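Local coordinates for putative immunoglobulin-blocking virulence protein (Mycoplasma mycoides subsp. capri, PDB 7ADK) that probably binds host immunoglobulin and interferes with its function as a mycoplasma virulence factor, at residues 144-149 against 166-171; 575-580 against 623-628. All blocks are in the same frame, centred on the assembly; numbering follows the deposited sequence.

Contact 1 (144-149 against 166-171); sequences EGPPGF and PYQNHT
The carboxamide of Gln168 is the flat group that meets the facing loop, with its oxygen directed at Gly148 and Phe149 and its nitrogen leaning past the carbonyl of Pro147. The oxygen OE1 accepts a weak hydrogen bond from Phe149 N at 3.5 Å and lies beside the CA of Gly148. At its other corner, NE2 donates to His170 O over 3.0 Å in a nearly straight bond (171°); the acceptor sits in the plane of the amide, whereas the donor stands above the plane of the His170 carbonyl. The NE2 bond, helped by the weak one at OE1, favours this rotation of the amide. The side chain gets there by extension: CG is anti to the backbone N (chi1 172°) and the chain stays stretched beyond it. Phe149 approaches Tyr167 O with its CB, at 4.1 Å, the ring lying oblique to that oxygen.

Pro146 adds a packing contact against the His170 backbone and CB. Its CG comes within 3.3 Å of His170 O, the carbonyl already bound by Gln168, and its CB meets His170 CB at 3.8 Å. The imidazole NE2 is held by Leu594 O.

Two irregular, partly proline-built segments are thus joined through a side-chain amide where no strand pairing spans them, on the strand-loop-helix-loop-strand excursion that links strand 138-144 to strand 174-178 through helix 153-157.

Contact 2 (575-580 against 623-628); sequences MVYYAR and LRFDDD
Tyr577 and Tyr578, in the last turn of helix 567-579, pack against the irregular segment 623-628, with Tyr578 CA 6.5 Å from Asp627 CA and Tyr577 CA 7.7 Å from Phe625 CA; here the helix widens into a pi-type turn, closed by the bond from Arg580 N to Met575 O. Asp627 lies across one face of the Tyr578 ring. Its CB stands 3.6 Å from the ring centroid and only 12° off the normal, a CH-pi contact, and the carboxylate beyond it stacks almost flat, its plane 15° from that of the ring. The torsion of Asp627 explains this overlap: having CG between the backbone N and the carbonyl carbon (chi1 49°) places the carboxylate over the CD1-CE1 side of the ring. Asp627 N lies over the same ring, 3.6 Å from Tyr578 CE2. The phenol oxygen meets Phe625 O in the ring plane, at the edge, with 3.3 Å between Tyr578 OH and that carbonyl, but its hydrogen bond goes to Glu634 O. Asp627 OD2 is likewise anchored by Asn633, so Tyr578 OH and Asp627 OD2 are both held by residues further along the same loop.

Tyr577 and Phe625 lie side by side and point the same way, touching through Tyr577 CE2 and Phe625 CD2 at 3.9 Å. Beyond them, Tyr577 rests on Leu554 of strand 553-555 and bonds Pro606 O through its hydroxyl. Arg574, earlier on the helix, holds Asp627 O. The contact therefore seats the end of helix 567-579 against the loop that runs from strand 608-610 to strand 640-643, two adjacent strands of the five-stranded parallel sheet.

Contact 1 closes in the sequence long before contact 2 opens, and their centres are about 20 Å apart, yet the two meet in space: Phe149 CZ of contact 1 packs 3.6 Å from Ala579 O, at the end of the helix in contact 2. The few residues that follow this helix extend the junction. Asn582 bonds both Tyr167 O and the side chain of Asn169, while Glu583 touches Tyr167 and forms a salt bridge with Arg580. The paired loops of contact 1, at the surface, are thereby tied to the exit of a helix whose tyrosines are buried, illustrating how separate local contacts can be joined through one short connecting segment.

Contact 1 (144-149 against 166-171)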
loop_
_atom_site.group_PDB
_atom_site.type_symbol
_atom_site.label_atom_id
_atom_site.label_comp_id
_atom_site.label_asym_id
_atom_site.label_seq_id
_atom_site.Cartn_x
_atom_site.Cartn_y
_atom_site.Cartn_z
ATOM N N GLU A 144 -40.090 -29.438 -16.489
ATOM C CA GLU A 144 -39.733 -28.951 -17.830
ATOM C C GLU A 144 -38.268 -29.242 -18.173
ATOM O O GLU A 144 -37.404 -29.234 -17.296
ATOM C CB GLU A 144 -39.999 -27.443 -17.923
ATOM C CG GLU A 144 -41.462 -27.048 -17.682
ATOM C CD GLU A 144 -42.463 -27.646 -18.682
ATOM O OE1 GLU A 144 -43.595 -27.995 -18.281
ATOM O OE2 GLU A 144 -42.166 -27.721 -19.894
ATOM N N GLY A 145 -37.966 -29.489 -19.446
ATOM C CA GLY A 145 -36.592 -29.558 -19.947
ATOM C C GLY A 145 -35.960 -28.167 -20.075
ATOM O O GLY A 145 -36.674 -27.206 -20.378
ATOM N N PRO A 146 -34.638 -28.019 -19.886
ATOM C CA PRO A 146 -33.979 -26.721 -19.964
ATOM C C PRO A 146 -33.893 -26.223 -21.419
ATOM O O PRO A 146 -33.420 -26.967 -22.285
ATOM C CB PRO A 146 -32.603 -26.931 -19.342
ATOM C CG PRO A 146 -32.301 -28.400 -19.602
ATOM C CD PRO A 146 -33.671 -29.061 -19.583
ATOM N N PRO A 147 -34.313 -24.981 -21.721
ATOM C CA PRO A 147 -34.178 -24.387 -23.050
ATOM C C PRO A 147 -32.747 -24.451 -23.586
ATOM O O PRO A 147 -31.794 -24.104 -22.900
ATOM C CB PRO A 147 -34.655 -22.941 -22.910
ATOM C CG PRO A 147 -35.623 -22.999 -21.732
ATOM C CD PRO A 147 -35.034 -24.080 -20.839
ATOM N N GLY A 148 -32.585 -24.878 -24.830
ATOM C CA GLY A 148 -31.288 -24.930 -25.503
ATOM C C GLY A 148 -30.703 -23.544 -25.781
ATOM O O GLY A 148 -31.435 -22.605 -26.098
ATOM N N PHE A 149 -29.378 -23.413 -25.714
ATOM C CA PHE A 149 -28.680 -22.208 -26.162
ATOM C C PHE A 149 -28.838 -22.032 -27.679
ATOM O O PHE A 149 -28.355 -22.850 -28.468
ATOM C CB PHE A 149 -27.206 -22.252 -25.767
ATOM C CG PHE A 149 -26.386 -21.129 -26.361
ATOM C CD1 PHE A 149 -26.535 -19.816 -25.889
ATOM C CD2 PHE A 149 -25.459 -21.396 -27.383
ATOM C CE1 PHE A 149 -25.743 -18.787 -26.418
ATOM C CE2 PHE A 149 -24.678 -20.363 -27.923
ATOM C CZ PHE A 149 -24.821 -19.057 -27.441
ATOM N N PRO A 166 -20.761 -26.097 -28.801
ATOM C CA PRO A 166 -21.577 -25.127 -28.085
ATOM C C PRO A 166 -21.733 -25.519 -26.612
ATOM O O PRO A 166 -22.279 -26.570 -26.278
ATOM C CB PRO A 166 -22.910 -25.090 -28.835
ATOM C CG PRO A 166 -23.008 -26.479 -29.454
ATOM C CD PRO A 166 -21.558 -26.850 -29.747
ATOM N N TYR A 167 -21.285 -24.654 -25.710
ATOM C CA TYR A 167 -21.453 -24.850 -24.268
ATOM C C TYR A 167 -22.935 -24.742 -23.850
ATOM O O TYR A 167 -23.683 -23.972 -24.449
ATOM C CB TYR A 167 -20.581 -23.821 -23.548
ATOM C CG TYR A 167 -20.456 -24.000 -22.047
ATOM C CD1 TYR A 167 -21.396 -23.430 -21.168
ATOM C CD2 TYR A 167 -19.363 -24.711 -21.530
ATOM C CE1 TYR A 167 -21.257 -23.600 -19.780
ATOM C CE2 TYR A 167 -19.218 -24.879 -20.143
ATOM C CZ TYR A 167 -20.163 -24.319 -19.263
ATOM O OH TYR A 167 -20.020 -24.473 -17.923
ATOM N N GLN A 168 -23.370 -25.464 -22.810
ATOM C CA GLN A 168 -24.654 -25.211 -22.148
ATOM C C GLN A 168 -24.568 -25.279 -20.619
ATOM O O GLN A 168 -23.947 -26.174 -20.048
ATOM C CB GLN A 168 -25.757 -26.072 -22.768
ATOM C CG GLN A 168 -27.063 -25.989 -21.975
ATOM C CD GLN A 168 -28.311 -26.331 -22.756
ATOM O OE1 GLN A 168 -28.393 -26.219 -23.959
ATOM N NE2 GLN A 168 -29.362 -26.675 -22.081
ATOM N N ASN A 169 -25.190 -24.298 -19.965
ATOM C CA ASN A 169 -25.140 -24.064 -18.531
ATOM C C ASN A 169 -26.197 -24.889 -17.767
ATOM O O ASN A 169 -25.832 -25.661 -16.885
ATOM C CB ASN A 169 -25.262 -22.548 -18.300
ATOM C CG ASN A 169 -24.531 -22.106 -17.048
ATOM O OD1 ASN A 169 -24.719 -22.632 -15.971
ATOM N ND2 ASN A 169 -23.628 -21.166 -17.145
ATOM N N HIS A 170 -27.487 -24.798 -18.111
ATOM C CA HIS A 170 -28.516 -25.657 -17.510
ATOM C C HIS A 170 -28.539 -27.031 -18.175
ATOM O O HIS A 170 -29.214 -27.280 -19.170
ATOM C CB HIS A 170 -29.895 -24.992 -17.467
ATOM C CG HIS A 170 -30.053 -23.942 -16.393
ATOM N ND1 HIS A 170 -29.157 -23.665 -15.354
ATOM C CD2 HIS A 170 -31.163 -23.173 -16.220
ATOM C CE1 HIS A 170 -29.734 -22.710 -14.610
ATOM N NE2 HIS A 170 -30.936 -22.395 -15.112
ATOM N N THR A 171 -27.770 -27.937 -17.585
ATOM C CA THR A 171 -27.669 -29.361 -17.924
ATOM C C THR A 171 -28.859 -30.207 -17.477
ATOM O O THR A 171 -29.024 -31.307 -17.990
ATOM C CB THR A 171 -26.422 -29.947 -17.262
ATOM O OG1 THR A 171 -26.429 -29.641 -15.905
ATOM C CG2 THR A 171 -25.140 -29.383 -17.829
#

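Contact 2 (575-580 against 623-628)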
loop_
_atom_site.group_PDB
_atom_site.type_symbol
_atom_site.label_atom_id
_atom_site.label_comp_id
_atom_site.label_asym_id
_atom_site.label_seq_id
_atom_site.Cartn_x
_atom_site.Cartn_y
_atom_site.Cartn_z
ATOM N N MET A 575 -18.595 -11.099 -28.333
ATOM C CA MET A 575 -18.119 -12.422 -27.910
ATOM C C MET A 575 -18.446 -12.684 -26.445
ATOM O O MET A 575 -19.078 -13.673 -26.087
ATOM C CB MET A 575 -16.604 -12.564 -28.134
ATOM C CG MET A 575 -16.233 -14.046 -28.146
ATOM S SD MET A 575 -14.481 -14.441 -28.053
ATOM C CE MET A 575 -14.237 -14.244 -26.290
ATOM N N VAL A 576 -18.091 -11.736 -25.593
ATOM C CA VAL A 576 -18.329 -11.796 -24.157
ATOM C C VAL A 576 -19.789 -11.516 -23.817
ATOM O O VAL A 576 -20.430 -12.263 -23.086
ATOM C CB VAL A 576 -17.407 -10.791 -23.470
ATOM C CG1 VAL A 576 -17.553 -10.871 -21.974
ATOM C CG2 VAL A 576 -15.963 -11.042 -23.851
ATOM N N TYR A 577 -20.337 -10.435 -24.365
ATOM C CA TYR A 577 -21.647 -9.945 -23.977
ATOM C C TYR A 577 -22.808 -10.783 -24.512
ATOM O O TYR A 577 -23.873 -10.697 -23.912
ATOM C CB TYR A 577 -21.752 -8.452 -24.333
ATOM C CG TYR A 577 -20.824 -7.490 -23.573
ATOM C CD1 TYR A 577 -20.183 -7.877 -22.380
ATOM C CD2 TYR A 577 -20.617 -6.175 -24.043
ATOM C CE1 TYR A 577 -19.363 -6.989 -21.676
ATOM C CE2 TYR A 577 -19.782 -5.282 -23.341
ATOM C CZ TYR A 577 -19.151 -5.687 -22.151
ATOM O OH TYR A 577 -18.359 -4.835 -21.452
ATOM N N TYR A 578 -22.658 -11.603 -25.560
ATOM C CA TYR A 578 -23.753 -12.434 -26.106
ATOM C C TYR A 578 -23.346 -13.750 -26.786
ATOM O O TYR A 578 -24.003 -14.752 -26.543
ATOM C CB TYR A 578 -24.620 -11.642 -27.090
ATOM C CG TYR A 578 -25.334 -10.438 -26.509
ATOM C CD1 TYR A 578 -26.468 -10.619 -25.695
ATOM C CD2 TYR A 578 -24.844 -9.145 -26.747
ATOM C CE1 TYR A 578 -27.101 -9.507 -25.112
ATOM C CE2 TYR A 578 -25.469 -8.034 -26.161
ATOM C CZ TYR A 578 -26.601 -8.213 -25.349
ATOM O OH TYR A 578 -27.180 -7.125 -24.794
ATOM N N ALA A 579 -22.313 -13.793 -27.624
ATOM C CA ALA A 579 -22.028 -14.982 -28.436
ATOM C C ALA A 579 -21.463 -16.171 -27.630
ATOM O O ALA A 579 -21.693 -17.322 -27.989
ATOM C CB ALA A 579 -21.098 -14.602 -29.583
ATOM N N ARG A 580 -20.749 -15.918 -26.529
ATOM C CA ARG A 580 -20.260 -16.929 -25.573
ATOM C C ARG A 580 -20.755 -16.662 -24.146
ATOM O O ARG A 580 -20.263 -17.238 -23.188
ATOM C CB ARG A 580 -18.730 -17.060 -25.663
ATOM C CG ARG A 580 -18.261 -17.661 -26.987
ATOM C CD ARG A 580 -16.740 -17.664 -27.156
ATOM N NE ARG A 580 -16.098 -18.717 -26.367
ATOM C CZ ARG A 580 -14.803 -18.921 -26.217
ATOM N NH1 ARG A 580 -14.391 -19.912 -25.505
ATOM N NH2 ARG A 580 -13.887 -18.184 -26.772
ATOM N N LEU A 623 -19.423 1.828 -30.970
ATOM C CA LEU A 623 -19.497 0.636 -30.120
ATOM C C LEU A 623 -20.955 0.228 -29.845
ATOM O O LEU A 623 -21.772 1.049 -29.431
ATOM C CB LEU A 623 -18.733 0.897 -28.811
ATOM C CG LEU A 623 -17.251 1.287 -28.945
ATOM C CD1 LEU A 623 -16.624 1.367 -27.558
ATOM C CD2 LEU A 623 -16.447 0.284 -29.762
ATOM N N ARG A 624 -21.287 -1.051 -30.051
ATOM C CA ARG A 624 -22.626 -1.630 -29.875
ATOM C C ARG A 624 -22.707 -2.487 -28.616
ATOM O O ARG A 624 -21.844 -3.328 -28.391
ATOM C CB ARG A 624 -23.000 -2.432 -31.125
ATOM C CG ARG A 624 -23.075 -1.540 -32.371
ATOM C CD ARG A 624 -23.562 -2.295 -33.606
ATOM N NE ARG A 624 -22.562 -3.251 -34.113
ATOM C CZ ARG A 624 -21.628 -3.014 -35.011
ATOM N NH1 ARG A 624 -20.890 -3.968 -35.468
ATOM N NH2 ARG A 624 -21.417 -1.838 -35.503
ATOM N N PHE A 625 -23.736 -2.292 -27.791
ATOM C CA PHE A 625 -23.918 -2.998 -26.510
ATOM C C PHE A 625 -25.188 -3.857 -26.475
ATOM O O PHE A 625 -25.595 -4.291 -25.402
ATOM C CB PHE A 625 -23.822 -2.024 -25.318
ATOM C CG PHE A 625 -22.467 -1.354 -25.129
ATOM C CD1 PHE A 625 -22.148 -0.224 -25.892
ATOM C CD2 PHE A 625 -21.521 -1.863 -24.225
ATOM C CE1 PHE A 625 -20.905 0.414 -25.749
ATOM C CE2 PHE A 625 -20.263 -1.246 -24.106
ATOM C CZ PHE A 625 -19.955 -0.107 -24.862
ATOM N N ASP A 626 -25.802 -4.149 -27.624
ATOM C CA ASP A 626 -26.899 -5.120 -27.754
ATOM C C ASP A 626 -26.732 -6.077 -28.960
ATOM O O ASP A 626 -25.905 -5.865 -29.844
ATOM C CB ASP A 626 -28.269 -4.435 -27.682
ATOM C CG ASP A 626 -28.570 -3.356 -28.723
ATOM O OD1 ASP A 626 -27.719 -3.048 -29.572
ATOM O OD2 ASP A 626 -29.679 -2.793 -28.679
ATOM N N ASP A 627 -27.477 -7.182 -28.968
ATOM C CA ASP A 627 -27.237 -8.398 -29.761
ATOM C C ASP A 627 -27.651 -8.364 -31.246
ATOM O O ASP A 627 -27.853 -9.424 -31.831
ATOM C CB ASP A 627 -27.777 -9.663 -29.043
ATOM C CG ASP A 627 -29.209 -9.656 -28.472
ATOM O OD1 ASP A 627 -29.788 -8.574 -28.232
ATOM O OD2 ASP A 627 -29.732 -10.759 -28.198
ATOM N N ASP A 628 -27.772 -7.198 -31.886
ATOM C CA ASP A 628 -28.533 -6.940 -33.130
ATOM C C ASP A 628 -30.053 -7.126 -32.995
ATOM O O ASP A 628 -30.829 -6.284 -33.454
ATOM C CB ASP A 628 -28.023 -7.728 -34.353
ATOM C CG ASP A 628 -26.587 -7.455 -34.785
ATOM O OD1 ASP A 628 -26.049 -6.379 -34.474
ATOM O OD2 ASP A 628 -26.021 -8.288 -35.518
#